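Long-range contacts in putative metal-dependent hydrolase (Parabacteroides distasonis ATCC 8503, PDB 3KL7), which probably acts as a zinc-dependent hydrolase of the metallo-beta-lactamase superfamily, holding a pair of zinc ions in its active site: residues H47-D52 with I68-H73; P64-I69 with S90-I95. One frame throughout, in Å; residues are numbered along the deposited sequence.

Contact 1 (H47-D52 with I68-H73); sequences HSIQVD and IILITH. With ZN (zinc ion), chain C.
The carboxylate of Asp-52 is met on its syn side by the backbone and hydroxyl of Thr-72, the two side chains crossing at about a right angle. Thr-72 N donates to the syn lone pair of Asp-52 OD1 at 2.7 Å, and Thr-72 OG1 donates to Asp-52 OD2 at 2.6 Å, again on the syn side but 23° out of the carboxylate plane. Two bonds thus fix the rotation of the carboxylate, and His-78 ND1 adds a further one at OD2. The imidazole of His-73 has Thr-72 CB at its edge, in plane; its ND1 donates to Thr-72 OG1 at 3.0 Å, tilted slightly from the ring plane, while NE2 binds a zinc ion at 2.3 Å. With chi1 at 57°, the threonine hydroxyl sits between its own N and carbonyl carbon, where it can accept from His-73 and donate to Asp-52.

This chain of bonds is a second shell for the binuclear site of the metallo-beta-lactamase fold, and His-73 opens the HxHxDH motif. His-75 and His-140 bind the same zinc ion, Asp-162 bridges both, and His-78 binds the second.

Behind the site, strands 47-51 and 68-71 run parallel, their directions 20° apart. The ladder tightens toward the metals: Ile-68 N reaches Ser-48 O only weakly at 3.3 Å, but Leu-70 N meets Gln-50 O, and Asp-52 N meets Leu-70 O, both at 2.8 Å. Ile-49, Val-51, Ile-68 and Leu-70 share one face of the sheet, where Phe-152 and Tyr-148 of strand 146-152 cover Ile-49 and Leu-70. Ile-49 and Ile-68 lie side by side there, CG1 of Ile-49 resting 4.0 Å from CB of Ile-68.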
loop_
_atom_site.group_PDB
_atom_site.type_symbol
_atom_site.label_atom_id
_atom_site.label_comp_id
_atom_site.label_asym_id
_atom_site.label_seq_id
_atom_site.Cartn_x
_atom_site.Cartn_y
_atom_site.Cartn_z
ATOM N N HIS A 47 11.405 -9.970 -9.706
ATOM C CA HIS A 47 9.967 -10.137 -9.695
ATOM C C HIS A 47 9.342 -8.760 -9.664
ATOM O O HIS A 47 9.864 -7.854 -8.997
ATOM C CB HIS A 47 9.517 -10.929 -8.456
ATOM C CG HIS A 47 10.109 -12.295 -8.371
ATOM N ND1 HIS A 47 9.739 -13.322 -9.217
ATOM C CD2 HIS A 47 11.053 -12.807 -7.546
ATOM C CE1 HIS A 47 10.433 -14.403 -8.917
ATOM N NE2 HIS A 47 11.240 -14.116 -7.910
ATOM N N SER A 48 8.220 -8.599 -10.372
ATOM C CA SER A 48 7.535 -7.320 -10.443
ATOM C C SER A 48 6.155 -7.413 -9.773
ATOM O O SER A 48 5.365 -8.296 -10.082
ATOM C CB SER A 48 7.393 -6.883 -11.882
ATOM O OG SER A 48 6.739 -5.634 -11.960
ATOM N N ILE A 49 5.895 -6.495 -8.839
ATOM C CA ILE A 49 4.664 -6.494 -8.053
ATOM C C ILE A 49 3.943 -5.177 -8.226
ATOM O O ILE A 49 4.496 -4.127 -7.942
ATOM C CB ILE A 49 4.961 -6.659 -6.575
ATOM C CG1 ILE A 49 5.632 -8.033 -6.305
ATOM C CG2 ILE A 49 3.654 -6.506 -5.750
ATOM C CD1 ILE A 49 6.917 -7.942 -5.460
ATOM N N GLN A 50 2.708 -5.232 -8.696
ATOM C CA GLN A 50 1.909 -4.035 -8.820
ATOM C C GLN A 50 0.906 -3.985 -7.699
ATOM O O GLN A 50 0.241 -4.990 -7.399
ATOM C CB GLN A 50 1.183 -3.999 -10.159
ATOM C CG GLN A 50 2.103 -3.952 -11.373
ATOM C CD GLN A 50 2.702 -2.576 -11.620
ATOM O OE1 GLN A 50 2.407 -1.620 -10.904
ATOM N NE2 GLN A 50 3.548 -2.472 -12.655
ATOM N N VAL A 51 0.799 -2.806 -7.076
ATOM C CA VAL A 51 -0.184 -2.538 -6.047
ATOM C C VAL A 51 -1.229 -1.536 -6.550
ATOM O O VAL A 51 -0.886 -0.444 -7.012
ATOM C CB VAL A 51 0.491 -1.940 -4.804
ATOM C CG1 VAL A 51 -0.539 -1.721 -3.663
ATOM C CG2 VAL A 51 1.634 -2.822 -4.362
ATOM N N ASP A 52 -2.500 -1.905 -6.437
ATOM C CA ASP A 52 -3.626 -1.023 -6.825
ATOM C C ASP A 52 -3.347 -0.279 -8.146
ATOM O O ASP A 52 -3.444 0.956 -8.209
ATOM C CB ASP A 52 -3.933 -0.009 -5.709
ATOM C CG ASP A 52 -4.427 -0.683 -4.381
ATOM O OD1 ASP A 52 -4.797 -1.883 -4.395
ATOM O OD2 ASP A 52 -4.449 0.020 -3.320
ATOM N N ILE A 68 2.872 -10.426 -9.637
ATOM C CA ILE A 68 1.876 -10.320 -8.598
ATOM C C ILE A 68 1.151 -9.003 -8.677
ATOM O O ILE A 68 1.784 -7.965 -8.873
ATOM C CB ILE A 68 2.525 -10.423 -7.191
ATOM C CG1 ILE A 68 3.251 -11.772 -7.051
ATOM C CG2 ILE A 68 1.448 -10.262 -6.074
ATOM C CD1 ILE A 68 4.026 -11.902 -5.767
ATOM N N ILE A 69 -0.188 -9.043 -8.520
ATOM C CA ILE A 69 -0.999 -7.825 -8.396
ATOM C C ILE A 69 -1.744 -7.855 -7.077
ATOM O O ILE A 69 -2.499 -8.786 -6.791
ATOM C CB ILE A 69 -2.015 -7.665 -9.582
ATOM C CG1 ILE A 69 -1.252 -7.652 -10.939
ATOM C CG2 ILE A 69 -2.906 -6.346 -9.392
ATOM C CD1 ILE A 69 -2.132 -7.747 -12.154
ATOM N N LEU A 70 -1.503 -6.842 -6.265
ATOM C CA LEU A 70 -2.139 -6.696 -4.961
ATOM C C LEU A 70 -3.255 -5.648 -5.051
ATOM O O LEU A 70 -2.994 -4.511 -5.429
ATOM C CB LEU A 70 -1.119 -6.173 -3.950
ATOM C CG LEU A 70 -0.533 -7.087 -2.926
ATOM C CD1 LEU A 70 -1.646 -7.831 -2.159
ATOM C CD2 LEU A 70 0.413 -8.052 -3.593
ATOM N N ILE A 71 -4.466 -6.013 -4.680
ATOM C CA ILE A 71 -5.546 -5.025 -4.554
ATOM C C ILE A 71 -5.959 -4.851 -3.093
ATOM O O ILE A 71 -6.311 -5.832 -2.417
ATOM C CB ILE A 71 -6.787 -5.414 -5.356
ATOM C CG1 ILE A 71 -6.416 -5.739 -6.798
ATOM C CG2 ILE A 71 -7.824 -4.275 -5.302
ATOM C CD1 ILE A 71 -5.582 -4.662 -7.475
ATOM N N THR A 72 -5.920 -3.605 -2.604
ATOM C CA THR A 72 -6.340 -3.297 -1.206
ATOM C C THR A 72 -7.878 -3.266 -1.050
ATOM O O THR A 72 -8.426 -3.804 -0.071
ATOM C CB THR A 72 -5.793 -1.946 -0.749
ATOM O OG1 THR A 72 -6.232 -0.925 -1.653
ATOM C CG2 THR A 72 -4.263 -1.964 -0.688
ATOM N N HIS A 73 -8.571 -2.627 -1.995
ATOM C CA HIS A 73 -10.041 -2.585 -1.963
ATOM C C HIS A 73 -10.615 -2.150 -3.289
ATOM O O HIS A 73 -9.870 -1.817 -4.212
ATOM C CB HIS A 73 -10.560 -1.693 -0.803
ATOM C CG HIS A 73 -10.226 -0.238 -0.944
ATOM N ND1 HIS A 73 -8.930 0.234 -0.939
ATOM C CD2 HIS A 73 -11.022 0.850 -1.061
ATOM C CE1 HIS A 73 -8.946 1.550 -1.067
ATOM N NE2 HIS A 73 -10.203 1.948 -1.146
HETATM ZN ZN ZN C . -11.084 4.061 -0.989
HETATM O O HOH W 1 -10.622 4.914 -2.783
#

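Contact 2 (P64-I69 with S90-I95); sequences PKADII and SDTEII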
loop_
_atom_site.group_PDB
_atom_site.type_symbol
_atom_site.label_atom_id
_atom_site.label_comp_id
_atom_site.label_asym_id
_atom_site.label_seq_id
_atom_site.Cartn_x
_atom_site.Cartn_y
_atom_site.Cartn_z
ATOM N N PRO A 64 6.977 -3.843 -17.123
ATOM C CA PRO A 64 7.132 -5.286 -17.237
ATOM C C PRO A 64 5.892 -5.968 -16.663
ATOM O O PRO A 64 5.159 -5.352 -15.850
ATOM C CB PRO A 64 8.381 -5.583 -16.372
ATOM C CG PRO A 64 8.476 -4.447 -15.436
ATOM C CD PRO A 64 7.960 -3.255 -16.189
ATOM N N LYS A 65 5.640 -7.207 -17.082
ATOM C CA LYS A 65 4.426 -7.887 -16.685
ATOM C C LYS A 65 4.487 -8.306 -15.220
ATOM O O LYS A 65 5.504 -8.838 -14.750
ATOM C CB LYS A 65 4.152 -9.083 -17.592
ATOM C CG LYS A 65 3.990 -8.717 -19.098
ATOM C CD LYS A 65 2.912 -7.621 -19.339
ATOM C CE LYS A 65 2.700 -7.379 -20.828
ATOM N NZ LYS A 65 1.825 -6.204 -21.113
ATOM N N ALA A 66 3.391 -8.044 -14.500
ATOM C CA ALA A 66 3.284 -8.361 -13.083
ATOM C C ALA A 66 3.412 -9.858 -12.809
ATOM O O ALA A 66 2.740 -10.675 -13.428
ATOM C CB ALA A 66 1.951 -7.856 -12.540
ATOM N N ASP A 67 4.277 -10.207 -11.882
ATOM C CA ASP A 67 4.248 -11.533 -11.292
ATOM C C ASP A 67 3.128 -11.573 -10.253
ATOM O O ASP A 67 2.504 -12.617 -10.028
ATOM C CB ASP A 67 5.580 -11.854 -10.631
ATOM C CG ASP A 67 6.696 -12.069 -11.643
ATOM O OD1 ASP A 67 6.698 -13.122 -12.298
ATOM O OD2 ASP A 67 7.574 -11.181 -11.775
ATOM N N ILE A 68 2.872 -10.426 -9.637
ATOM C CA ILE A 68 1.876 -10.320 -8.598
ATOM C C ILE A 68 1.151 -9.003 -8.677
ATOM O O ILE A 68 1.784 -7.965 -8.873
ATOM C CB ILE A 68 2.525 -10.423 -7.191
ATOM C CG1 ILE A 68 3.251 -11.772 -7.051
ATOM C CG2 ILE A 68 1.448 -10.262 -6.074
ATOM C CD1 ILE A 68 4.026 -11.902 -5.767
ATOM N N ILE A 69 -0.188 -9.043 -8.520
ATOM C CA ILE A 69 -0.999 -7.825 -8.396
ATOM C C ILE A 69 -1.744 -7.855 -7.077
ATOM O O ILE A 69 -2.499 -8.786 -6.791
ATOM C CB ILE A 69 -2.015 -7.665 -9.582
ATOM C CG1 ILE A 69 -1.252 -7.652 -10.939
ATOM C CG2 ILE A 69 -2.906 -6.346 -9.392
ATOM C CD1 ILE A 69 -2.132 -7.747 -12.154
ATOM N N SER A 90 0.078 -14.677 -18.166
ATOM C CA SER A 90 -0.739 -15.852 -17.904
ATOM C C SER A 90 -0.529 -16.418 -16.497
ATOM O O SER A 90 -1.453 -16.966 -15.912
ATOM C CB SER A 90 -0.520 -16.936 -18.979
ATOM O OG SER A 90 0.838 -17.330 -19.059
ATOM N N ASP A 91 0.673 -16.265 -15.949
ATOM C CA ASP A 91 0.975 -16.820 -14.608
ATOM C C ASP A 91 0.991 -15.758 -13.465
ATOM O O ASP A 91 1.485 -16.028 -12.370
ATOM C CB ASP A 91 2.293 -17.654 -14.630
ATOM C CG ASP A 91 3.524 -16.826 -15.027
ATOM O OD1 ASP A 91 3.365 -15.649 -15.387
ATOM O OD2 ASP A 91 4.656 -17.366 -14.974
ATOM N N THR A 92 0.431 -14.572 -13.728
ATOM C CA THR A 92 0.275 -13.557 -12.703
ATOM C C THR A 92 -0.667 -14.050 -11.591
ATOM O O THR A 92 -1.684 -14.592 -11.870
ATOM C CB THR A 92 -0.333 -12.261 -13.280
ATOM O OG1 THR A 92 0.563 -11.677 -14.217
ATOM C CG2 THR A 92 -0.615 -11.263 -12.175
ATOM N N GLU A 93 -0.289 -13.851 -10.334
ATOM C CA GLU A 93 -1.193 -14.149 -9.208
ATOM C C GLU A 93 -1.746 -12.846 -8.658
ATOM O O GLU A 93 -0.987 -11.962 -8.243
ATOM C CB GLU A 93 -0.467 -14.926 -8.086
ATOM C CG GLU A 93 -1.405 -15.353 -6.886
ATOM C CD GLU A 93 -2.354 -16.518 -7.239
ATOM O OE1 GLU A 93 -1.932 -17.696 -7.113
ATOM O OE2 GLU A 93 -3.527 -16.250 -7.629
ATOM N N ILE A 94 -3.073 -12.727 -8.662
ATOM C CA ILE A 94 -3.754 -11.556 -8.097
ATOM C C ILE A 94 -4.134 -11.884 -6.640
ATOM O O ILE A 94 -4.759 -12.907 -6.387
ATOM C CB ILE A 94 -5.031 -11.218 -8.911
ATOM C CG1 ILE A 94 -4.652 -10.893 -10.365
ATOM C CG2 ILE A 94 -5.805 -10.040 -8.266
ATOM C CD1 ILE A 94 -5.846 -10.725 -11.309
ATOM N N ILE A 95 -3.717 -11.034 -5.692
ATOM C CA ILE A 95 -4.092 -11.189 -4.267
ATOM C C ILE A 95 -4.953 -9.976 -3.870
ATOM O O ILE A 95 -4.519 -8.841 -4.030
ATOM C CB ILE A 95 -2.821 -11.262 -3.309
ATOM C CG1 ILE A 95 -2.041 -12.578 -3.517
ATOM C CG2 ILE A 95 -3.254 -11.242 -1.837
ATOM C CD1 ILE A 95 -1.336 -12.694 -4.854
HETATM O O HOH W 2 3.691 -15.652 -9.979
#
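Ala-66 and Thr-92 make the first link between two neighbouring parallel strands of a beta-alpha-beta crossover, in which helix 81-87 joins strand 68-71 to strand 93-96. Thr-92 OG1 donates to Ala-66 O over a short 2.5 Å, and the same hydroxyl is bonded to Lys-89 N, so backbone groups grip it twice. A chi1 of -65° sets OG1 beside the threonine's own N and turns CG2 anti to that N, where CG2 packs 3.8 Å from Ile-69 CD1.

Asp-67 O is the next acceptor. Glu-93 N donates to Asp-67 O at 3.1 Å in a nearly straight bond (172°), although the donor stands above the carbonyl plane, 35° out of it. A water makes two long bonds, donating to Asp-67 O and to Asp-91 O and so linking them. The Asp-67 carboxylate serves other partners, Lys-89 in a salt bridge through OD1 and Ser-48 N through OD2.

Ile-68 CG2 lies 3.9 Å from Ile-95 CD1, the two side chains crossing at an oblique angle. The side chain of Ile-69 lies on the opposite face, with Ile-94, in contact with Ile-84 of helix 81-87. Ile-69 uses both its N and its O in the ladder: its N bonds to Glu-93 O at 3.0 Å and its O receives Ile-95 N at 2.8 Å.

In the fold
Both contacts use strand 68-71, which lies between 47-51 and 93-96, all parallel, with contact 1 along one edge and contact 2 along the other. Ile-68 and Ile-69 are common to the two, and two further backbone bonds probably tie the contacts together: Asp-67 N to Ser-48 O and Ile-71 N to Ile-95 O. Contact 1 is wholly buried and runs to the zinc site, where side-chain carboxylate, hydroxyl and imidazole extend the backbone ladder. Contact 2 lies farther from the chain's centre and is only partly buried; its backbone ladder is joined by a threonine hydroxyl and a water, and the Asp-67 carboxylate pairs with Lys-89 just outside it.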